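PDB 5FLW: Exo-beta-1,3-galactanase from Bifidobacterium bifidum, which probably removes galactose units from the non-reducing ends of beta-1,3-galactan chains, as a putative exo-acting hydrolase of glycoside hydrolase family 43. Local coordinates for residues A[48-53]-A[63-68]; A[87-92]-A[167-172]; A[192-197]-A[248-253]. All blocks are in the same frame, centred on the assembly; numbering follows the deposited sequence.

How the interactions relate
The fold holds five four-stranded antiparallel sheets in chain order, the blades of the five-bladed beta-propeller known from family 43. The three contacts follow one another along the chain and involve all five blades. Interaction 1 is a hairpin within the first sheet, interaction 2 joins the second sheet to the third, and interaction 3 joins the fourth to the fifth. Their centres lie about 20 Å apart for 1 and 2 and for 2 and 3, and about 24 Å for 1 and 3; none touches another. One contact thus lies within a blade, while the other two join successive blades of the ring.

Interaction 1. Residues A[48-53]-A[63-68]; sequences VCCYTT and GIVLDV
Cys-50 and Gly-63 share a water that rests over one face of the Tyr-51 ring, 3.2 Å above its plane and displaced toward the rim. The water donates to Cys-50 O at 2.9 Å and only weakly to Gly-63 O, while the phenol oxygen of Tyr-51 is bonded to Gln-19 N. Backbone bonds join the two antiparallel strands: Cys-50 N donates to Gly-63 O (3.1 Å), Val-65 N to Val-48 O (2.8 Å) and Val-48 N to Leu-66 O (3.0 Å). Val-48 pairs with Leu-66 but Cys-49 with Ile-64, so Val-65 is an extra residue and the strand carries a beta bulge. Glycine suits position 63, whose positive phi of 76° is easily reached without a side chain. On one face of the sheet CB and CG2 of Val-48 lie across Leu-66 CB, the CB-CB distance being 4.0 Å; on the other, Cys-49 SG approaches Ile-64 CG1 loosely. The bulge residue turns both its methyls to Cys-50 CB: Val-65 CG1, set anti to the carbonyl carbon (chi1 -58°), comes within a tight 3.5 Å, and CG2 lies at 3.9 Å. Met-97 of the next sheet covers Val-48, Val-65 and Leu-66. Three fairly straight N-H...O bonds and apolar contacts on both faces hold this hairpin end together; buried Leu-66 N has no partner in the model, probably through the shifted register.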
loop_
_atom_site.group_PDB
_atom_site.type_symbol
_atom_site.label_atom_id
_atom_site.label_comp_id
_atom_site.label_asym_id
_atom_site.label_seq_id
_atom_site.Cartn_x
_atom_site.Cartn_y
_atom_site.Cartn_z
ATOM N N VAL A 48 -3.527 13.228 -4.170
ATOM C CA VAL A 48 -3.613 11.806 -4.468
ATOM C C VAL A 48 -4.149 11.670 -5.891
ATOM O O VAL A 48 -5.225 12.196 -6.214
ATOM C CB VAL A 48 -4.509 11.065 -3.464
ATOM C CG1 VAL A 48 -4.657 9.591 -3.877
ATOM C CG2 VAL A 48 -3.907 11.172 -2.051
ATOM N N CYS A 49 -3.389 10.957 -6.725
ATOM C CA CYS A 49 -3.745 10.682 -8.114
ATOM C C CYS A 49 -4.478 9.349 -8.221
ATOM O O CYS A 49 -4.057 8.354 -7.623
ATOM C CB CYS A 49 -2.466 10.594 -8.952
ATOM S SG CYS A 49 -1.615 12.180 -9.087
ATOM N N CYS A 50 -5.520 9.317 -9.058
ATOM C CA CYS A 50 -6.280 8.100 -9.317
ATOM C C CYS A 50 -6.088 7.659 -10.765
ATOM O O CYS A 50 -6.176 8.487 -11.683
ATOM C CB CYS A 50 -7.775 8.318 -9.036
ATOM S SG CYS A 50 -8.826 6.907 -9.381
ATOM N N TYR A 51 -5.826 6.352 -10.967
ATOM C CA TYR A 51 -5.764 5.748 -12.297
ATOM C C TYR A 51 -6.585 4.464 -12.317
ATOM O O TYR A 51 -6.718 3.785 -11.294
ATOM C CB TYR A 51 -4.326 5.370 -12.700
ATOM C CG TYR A 51 -3.369 6.530 -12.603
ATOM C CD1 TYR A 51 -2.712 6.813 -11.396
ATOM C CD2 TYR A 51 -3.147 7.381 -13.697
ATOM C CE1 TYR A 51 -1.868 7.908 -11.273
ATOM C CE2 TYR A 51 -2.311 8.487 -13.577
ATOM C CZ TYR A 51 -1.667 8.723 -12.368
ATOM O OH TYR A 51 -0.828 9.809 -12.274
ATOM N N THR A 52 -7.132 4.124 -13.484
ATOM C CA THR A 52 -7.815 2.847 -13.652
ATOM C C THR A 52 -7.143 1.998 -14.727
ATOM O O THR A 52 -6.488 2.509 -15.648
ATOM C CB THR A 52 -9.301 3.012 -13.991
ATOM O OG1 THR A 52 -9.426 3.899 -15.108
ATOM C CG2 THR A 52 -10.070 3.577 -12.789
ATOM N N THR A 53 -7.332 0.684 -14.604
ATOM C CA THR A 53 -6.795 -0.261 -15.576
ATOM C C THR A 53 -7.630 -1.530 -15.545
ATOM O O THR A 53 -8.261 -1.864 -14.534
ATOM C CB THR A 53 -5.306 -0.580 -15.316
ATOM O OG1 THR A 53 -4.731 -1.246 -16.446
ATOM C CG2 THR A 53 -5.138 -1.449 -14.056
ATOM N N GLY A 63 -7.281 12.033 -12.604
ATOM C CA GLY A 63 -6.875 13.279 -11.994
ATOM C C GLY A 63 -6.612 13.156 -10.504
ATOM O O GLY A 63 -6.527 12.067 -9.930
ATOM N N ILE A 64 -6.468 14.318 -9.878
ATOM C CA ILE A 64 -6.254 14.403 -8.436
ATOM C C ILE A 64 -7.614 14.264 -7.752
ATOM O O ILE A 64 -8.501 15.104 -7.948
ATOM C CB ILE A 64 -5.552 15.726 -8.055
ATOM C CG1 ILE A 64 -4.117 15.761 -8.647
ATOM C CG2 ILE A 64 -5.505 15.919 -6.538
ATOM C CD1 ILE A 64 -3.389 17.064 -8.517
ATOM N N VAL A 65 -7.769 13.204 -6.943
ATOM C CA VAL A 65 -9.028 12.892 -6.269
ATOM C C VAL A 65 -9.046 13.316 -4.794
ATOM O O VAL A 65 -10.133 13.394 -4.204
ATOM C CB VAL A 65 -9.448 11.405 -6.462
ATOM C CG1 VAL A 65 -9.569 11.085 -7.955
ATOM C CG2 VAL A 65 -8.467 10.427 -5.807
ATOM N N LEU A 66 -7.885 13.585 -4.191
ATOM C CA LEU A 66 -7.792 14.233 -2.880
ATOM C C LEU A 66 -6.807 15.386 -3.057
ATOM O O LEU A 66 -5.617 15.160 -3.318
ATOM C CB LEU A 66 -7.353 13.267 -1.773
ATOM C CG LEU A 66 -7.139 13.910 -0.393
ATOM C CD1 LEU A 66 -8.408 14.559 0.111
ATOM C CD2 LEU A 66 -6.565 12.914 0.638
ATOM N N ASP A 67 -7.308 16.608 -2.977
ATOM C CA ASP A 67 -6.495 17.777 -3.260
ATOM C C ASP A 67 -5.601 18.119 -2.074
ATOM O O ASP A 67 -5.856 17.736 -0.924
ATOM C CB ASP A 67 -7.384 18.991 -3.499
ATOM C CG ASP A 67 -8.066 18.961 -4.850
ATOM O OD1 ASP A 67 -7.410 18.563 -5.837
ATOM O OD2 ASP A 67 -9.260 19.342 -4.923
ATOM N N VAL A 68 -4.545 18.885 -2.377
ATOM C CA VAL A 68 -3.888 19.670 -1.343
ATOM C C VAL A 68 -4.946 20.536 -0.656
ATOM O O VAL A 68 -5.811 21.122 -1.317
ATOM C CB VAL A 68 -2.800 20.550 -1.978
ATOM C CG1 VAL A 68 -2.097 21.359 -0.903
ATOM C CG2 VAL A 68 -1.814 19.717 -2.762
HETATM O O HOH W 1 -4.248 10.675 -11.992
#

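Interaction 2. Residues A[87-92]-A[167-172]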
loop_
_atom_site.group_PDB
_atom_site.type_symbol
_atom_site.label_atom_id
_atom_site.label_comp_id
_atom_site.label_asym_id
_atom_site.label_seq_id
_atom_site.Cartn_x
_atom_site.Cartn_y
_atom_site.Cartn_z
ATOM N N LEU A 87 -10.931 1.930 0.700
ATOM C CA LEU A 87 -11.815 0.783 0.855
ATOM C C LEU A 87 -13.244 1.225 0.568
ATOM O O LEU A 87 -13.610 2.394 0.788
ATOM C CB LEU A 87 -11.787 0.187 2.280
ATOM C CG LEU A 87 -10.511 -0.544 2.728
ATOM C CD1 LEU A 87 -10.608 -0.953 4.218
ATOM C CD2 LEU A 87 -10.219 -1.750 1.858
ATOM N N HIS A 88 -14.049 0.282 0.058
ATOM C CA HIS A 88 -15.482 0.490 -0.125
ATOM C C HIS A 88 -16.198 -0.067 1.110
ATOM O O HIS A 88 -16.046 -1.255 1.436
ATOM C CB HIS A 88 -15.961 -0.180 -1.422
ATOM C CG HIS A 88 -17.374 0.162 -1.807
ATOM N ND1 HIS A 88 -18.153 -0.668 -2.586
ATOM C CD2 HIS A 88 -18.141 1.243 -1.534
ATOM C CE1 HIS A 88 -19.332 -0.105 -2.789
ATOM N NE2 HIS A 88 -19.363 1.040 -2.134
ATOM N N CYS A 89 -16.963 0.803 1.805
ATOM C CA CYS A 89 -17.575 0.444 3.088
ATOM C C CYS A 89 -18.895 -0.288 2.861
ATOM O O CYS A 89 -19.841 0.314 2.337
ATOM C CB CYS A 89 -17.846 1.689 3.919
ATOM S SG CYS A 89 -18.658 1.309 5.473
ATOM N N PRO A 90 -19.019 -1.554 3.266
ATOM C CA PRO A 90 -20.283 -2.268 2.992
ATOM C C PRO A 90 -21.497 -1.648 3.668
ATOM O O PRO A 90 -22.582 -1.580 3.063
ATOM C CB PRO A 90 -19.998 -3.684 3.501
ATOM C CG PRO A 90 -18.506 -3.790 3.500
ATOM C CD PRO A 90 -18.001 -2.438 3.862
ATOM N N ALA A 91 -21.339 -1.160 4.906
ATOM C CA ALA A 91 -22.508 -0.699 5.648
ATOM C C ALA A 91 -23.052 0.609 5.091
ATOM O O ALA A 91 -24.262 0.830 5.135
ATOM C CB ALA A 91 -22.172 -0.552 7.131
ATOM N N THR A 92 -22.191 1.470 4.528
ATOM C CA THR A 92 -22.592 2.809 4.125
ATOM C C THR A 92 -22.574 3.021 2.619
ATOM O O THR A 92 -23.181 3.990 2.151
ATOM C CB THR A 92 -21.651 3.857 4.736
ATOM O OG1 THR A 92 -20.354 3.707 4.154
ATOM C CG2 THR A 92 -21.556 3.740 6.279
ATOM N N ASP A 167 -17.734 -0.209 11.687
ATOM C CA ASP A 167 -18.567 -0.621 10.555
ATOM C C ASP A 167 -18.725 0.471 9.509
ATOM O O ASP A 167 -18.974 0.160 8.342
ATOM C CB ASP A 167 -19.968 -1.032 11.007
ATOM C CG ASP A 167 -19.991 -2.349 11.751
ATOM O OD1 ASP A 167 -18.998 -3.115 11.672
ATOM O OD2 ASP A 167 -21.005 -2.594 12.446
ATOM N N ASP A 168 -18.674 1.741 9.902
ATOM C CA ASP A 168 -18.735 2.808 8.909
ATOM C C ASP A 168 -17.366 3.132 8.303
ATOM O O ASP A 168 -17.259 4.078 7.513
ATOM C CB ASP A 168 -19.399 4.058 9.492
ATOM C CG ASP A 168 -18.599 4.674 10.633
ATOM O OD1 ASP A 168 -17.465 4.239 10.900
ATOM O OD2 ASP A 168 -19.117 5.627 11.268
ATOM N N TYR A 169 -16.323 2.389 8.687
ATOM C CA TYR A 169 -14.971 2.489 8.145
ATOM C C TYR A 169 -14.273 3.820 8.454
ATOM O O TYR A 169 -13.199 4.078 7.888
ATOM C CB TYR A 169 -14.937 2.188 6.638
ATOM C CG TYR A 169 -14.938 0.717 6.248
ATOM C CD1 TYR A 169 -15.389 -0.281 7.119
ATOM C CD2 TYR A 169 -14.459 0.318 4.995
ATOM C CE1 TYR A 169 -15.376 -1.637 6.740
ATOM C CE2 TYR A 169 -14.444 -1.022 4.611
ATOM C CZ TYR A 169 -14.897 -1.993 5.470
ATOM O OH TYR A 169 -14.862 -3.328 5.064
ATOM N N LEU A 170 -14.807 4.657 9.367
ATOM C CA LEU A 170 -14.268 6.007 9.583
ATOM C C LEU A 170 -13.276 6.100 10.745
ATOM O O LEU A 170 -12.571 7.116 10.864
ATOM C CB LEU A 170 -15.393 7.014 9.838
ATOM C CG LEU A 170 -16.433 7.154 8.724
ATOM C CD1 LEU A 170 -17.482 8.155 9.155
ATOM C CD2 LEU A 170 -15.780 7.562 7.436
ATOM N N THR A 171 -13.219 5.074 11.604
ATOM C CA THR A 171 -12.277 5.063 12.719
ATOM C C THR A 171 -11.933 3.614 13.084
ATOM O O THR A 171 -12.408 2.669 12.453
ATOM C CB THR A 171 -12.794 5.899 13.896
ATOM O OG1 THR A 171 -11.710 6.102 14.807
ATOM C CG2 THR A 171 -13.965 5.208 14.598
ATOM N N ILE A 172 -11.061 3.461 14.096
ATOM C CA ILE A 172 -10.496 2.183 14.527
ATOM C C ILE A 172 -11.135 1.774 15.849
ATOM O O ILE A 172 -11.280 2.602 16.757
ATOM C CB ILE A 172 -8.983 2.355 14.727
ATOM C CG1 ILE A 172 -8.316 2.751 13.417
ATOM C CG2 ILE A 172 -8.351 1.091 15.329
ATOM C CD1 ILE A 172 -6.860 3.226 13.683
HETATM O O HOH W 2 -19.397 -1.993 6.921
HETATM O O HOH W 3 -18.664 5.423 5.423
#
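Cys-89 lies over one face of the Tyr-169 ring, and this pairing organises the contact. Its CA makes a CH-pi contact 4.0 Å from the ring centroid, and its SG, extended away from the backbone N (chi1 178°), makes a sulfur-aromatic contact 4.2 Å from the same centroid, 27° off the normal. A small, polarisable thiol suits this place, for it also fits against the 167-172 backbone, with Cys-89 SG 3.1 Å from Asp-167 O. Leu-87 and Pro-90 cross the tyrosine at about right angles: Leu-87 CB meets Tyr-169 CE2 at 3.7 Å, and Pro-90 CD reaches Tyr-169 CZ at 3.5 Å. The aromatic side chain thus lies mostly against carbon atoms, with His-88 O also near CE2, while its hydroxyl is held by Gly-147 O and Gln-143 NE2. Among more exposed residues, Thr-92 CG2 slants across Asp-168 CB. Two waters bridge the segments there: one accepts from Ala-91 N and donates to Asp-167 O at 2.6 Å; the other joins Thr-92 OG1, which also bonds Lys-94 N, to Asp-168 O. Asp-168 OD1 accepts from Leu-170 N in an Asx turn, met from above the carboxylate plane, which probably helps to fix the bend at Tyr-169. In the fold, the segment 87-92 leaves strand 80-88, an outermost strand of the second sheet, while 167-172 follows strand 159-165 and runs into strand 172-179 of the third. Leu-87 also packs on Val-141 and Gln-143 of strand 139-143 and on Leu-165, extending the join between these two blades.

Interaction 3. Residues A[192-197]-A[248-253]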
loop_
_atom_site.group_PDB
_atom_site.type_symbol
_atom_site.label_atom_id
_atom_site.label_comp_id
_atom_site.label_asym_id
_atom_site.label_seq_id
_atom_site.Cartn_x
_atom_site.Cartn_y
_atom_site.Cartn_z
ATOM N N THR A 192 1.277 -4.990 3.349
ATOM C CA THR A 192 0.207 -5.432 2.461
ATOM C C THR A 192 -0.181 -6.859 2.860
ATOM O O THR A 192 0.688 -7.650 3.243
ATOM C CB THR A 192 0.637 -5.305 0.978
ATOM O OG1 THR A 192 -0.419 -5.771 0.121
ATOM C CG2 THR A 192 1.933 -6.052 0.699
ATOM N N ILE A 193 -1.486 -7.176 2.802
ATOM C CA ILE A 193 -2.001 -8.490 3.192
ATOM C C ILE A 193 -2.949 -9.015 2.123
ATOM O O ILE A 193 -3.822 -8.286 1.639
ATOM C CB ILE A 193 -2.735 -8.448 4.568
ATOM C CG1 ILE A 193 -1.743 -8.155 5.705
ATOM C CG2 ILE A 193 -3.506 -9.768 4.870
ATOM C CD1 ILE A 193 -2.357 -7.977 7.090
ATOM N N ILE A 194 -2.826 -10.308 1.822
ATOM C CA ILE A 194 -3.782 -11.030 0.989
ATOM C C ILE A 194 -4.197 -12.287 1.749
ATOM O O ILE A 194 -3.610 -12.651 2.776
ATOM C CB ILE A 194 -3.272 -11.388 -0.442
ATOM C CG1 ILE A 194 -2.042 -12.313 -0.404
ATOM C CG2 ILE A 194 -2.991 -10.135 -1.273
ATOM C CD1 ILE A 194 -2.345 -13.781 -0.343
ATOM N N LYS A 195 -5.240 -12.927 1.242
ATOM C CA LYS A 195 -5.750 -14.171 1.808
ATOM C C LYS A 195 -5.949 -15.201 0.702
ATOM O O LYS A 195 -6.470 -14.880 -0.370
ATOM C CB LYS A 195 -7.120 -13.941 2.478
ATOM C CG LYS A 195 -7.568 -15.007 3.508
ATOM C CD LYS A 195 -9.014 -14.754 3.914
ATOM C CE LYS A 195 -9.452 -15.642 5.046
ATOM N NZ LYS A 195 -10.782 -15.294 5.608
ATOM N N LYS A 196 -5.528 -16.437 0.964
ATOM C CA LYS A 196 -5.738 -17.526 0.018
ATOM C C LYS A 196 -6.074 -18.797 0.790
ATOM O O LYS A 196 -5.282 -19.247 1.631
ATOM C CB LYS A 196 -4.501 -17.762 -0.853
ATOM C CG LYS A 196 -4.702 -18.843 -1.898
ATOM C CD LYS A 196 -3.365 -19.249 -2.492
ATOM C CE LYS A 196 -3.465 -20.488 -3.352
ATOM N NZ LYS A 196 -4.505 -20.324 -4.398
ATOM N N ASP A 197 -7.235 -19.378 0.494
ATOM C CA ASP A 197 -7.641 -20.664 1.074
ATOM C C ASP A 197 -7.494 -20.663 2.592
ATOM O O ASP A 197 -6.922 -21.579 3.194
ATOM C CB ASP A 197 -6.895 -21.833 0.435
ATOM C CG ASP A 197 -7.429 -23.180 0.895
ATOM O OD1 ASP A 197 -8.614 -23.249 1.287
ATOM O OD2 ASP A 197 -6.630 -24.181 0.863
ATOM N N VAL A 248 0.500 -6.391 -2.869
ATOM C CA VAL A 248 0.246 -7.651 -3.559
ATOM C C VAL A 248 -1.275 -7.739 -3.733
ATOM O O VAL A 248 -2.023 -7.483 -2.774
ATOM C CB VAL A 248 0.800 -8.849 -2.752
ATOM C CG1 VAL A 248 0.404 -10.185 -3.392
ATOM C CG2 VAL A 248 2.309 -8.750 -2.573
ATOM N N VAL A 249 -1.735 -8.037 -4.952
ATOM C CA VAL A 249 -3.174 -8.207 -5.190
ATOM C C VAL A 249 -3.501 -9.558 -5.810
ATOM O O VAL A 249 -2.737 -10.061 -6.641
ATOM C CB VAL A 249 -3.803 -7.057 -6.005
ATOM C CG1 VAL A 249 -3.802 -5.749 -5.197
ATOM C CG2 VAL A 249 -3.132 -6.934 -7.368
ATOM N N PRO A 250 -4.619 -10.178 -5.422
ATOM C CA PRO A 250 -5.133 -11.335 -6.168
ATOM C C PRO A 250 -5.795 -10.873 -7.470
ATOM O O PRO A 250 -6.458 -9.830 -7.525
ATOM C CB PRO A 250 -6.161 -11.943 -5.199
ATOM C CG PRO A 250 -6.640 -10.779 -4.356
ATOM C CD PRO A 250 -5.497 -9.772 -4.303
ATOM N N LEU A 251 -5.589 -11.648 -8.540
ATOM C CA LEU A 251 -6.092 -11.276 -9.860
ATOM C C LEU A 251 -7.322 -12.056 -10.330
ATOM O O LEU A 251 -8.007 -11.597 -11.254
ATOM C CB LEU A 251 -4.977 -11.383 -10.911
ATOM C CG LEU A 251 -3.756 -10.495 -10.673
ATOM C CD1 LEU A 251 -2.661 -10.892 -11.611
ATOM C CD2 LEU A 251 -4.074 -9.034 -10.857
ATOM N N ASP A 252 -7.620 -13.211 -9.741
ATOM C CA ASP A 252 -8.722 -14.030 -10.227
ATOM C C ASP A 252 -10.056 -13.517 -9.681
ATOM O O ASP A 252 -10.110 -12.622 -8.829
ATOM C CB ASP A 252 -8.545 -15.484 -9.795
ATOM C CG ASP A 252 -7.353 -16.158 -10.440
ATOM O OD1 ASP A 252 -6.779 -15.606 -11.415
ATOM O OD2 ASP A 252 -7.017 -17.274 -9.970
ATOM N N ASP A 253 -11.147 -14.136 -10.160
ATOM C CA ASP A 253 -12.494 -13.673 -9.811
ATOM C C ASP A 253 -12.759 -13.777 -8.310
ATOM O O ASP A 253 -13.428 -12.914 -7.736
ATOM C CB ASP A 253 -13.559 -14.423 -10.623
ATOM C CG ASP A 253 -13.645 -13.948 -12.077
ATOM O OD1 ASP A 253 -13.143 -12.838 -12.382
ATOM O OD2 ASP A 253 -14.184 -14.703 -12.924
#
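Thr-192 and Val-248 meet where strands 192-196 and 248-250 run in nearly the same direction, their axes 26° apart and 6.8 Å away at closest approach. That spacing is wider than in a hydrogen-bonded pair of strands, and a side chain provides the polar link: Val-248 N donates to Thr-192 OG1 over 3.2 Å, with an angle of 166° at the hydrogen. Placing the hydroxyl anti to the threonine's own N (chi1 179°) points it at the neighbouring strand; threonine suits the place because its hydroxyl can accept from a buried backbone N-H. Further along, Ile-194 makes the apolar half of the contact through a single branch. Its CG2 lies anti to the carbonyl carbon and sits close to Val-248 O at 3.2 Å, with Val-248 CG1 at 4.0 Å and Pro-250 CD at 3.9 Å around the same methyl. Isoleucine suits this position because its branching at CB sets a methyl close to the backbone, where it can touch both Val-248 and Pro-250. Phe-261 and Ile-285 of the fifth sheet touch Ile-194 as well, while Phe-203 of the fourth touches Thr-192 and Val-248. The two strands are the first of the fourth and fifth four-stranded sheets. Face-to-face packing of neighbouring blades through largely apolar side chains, rather than through a shared sheet, is characteristic of the beta-propeller, here the five-bladed form of family 43.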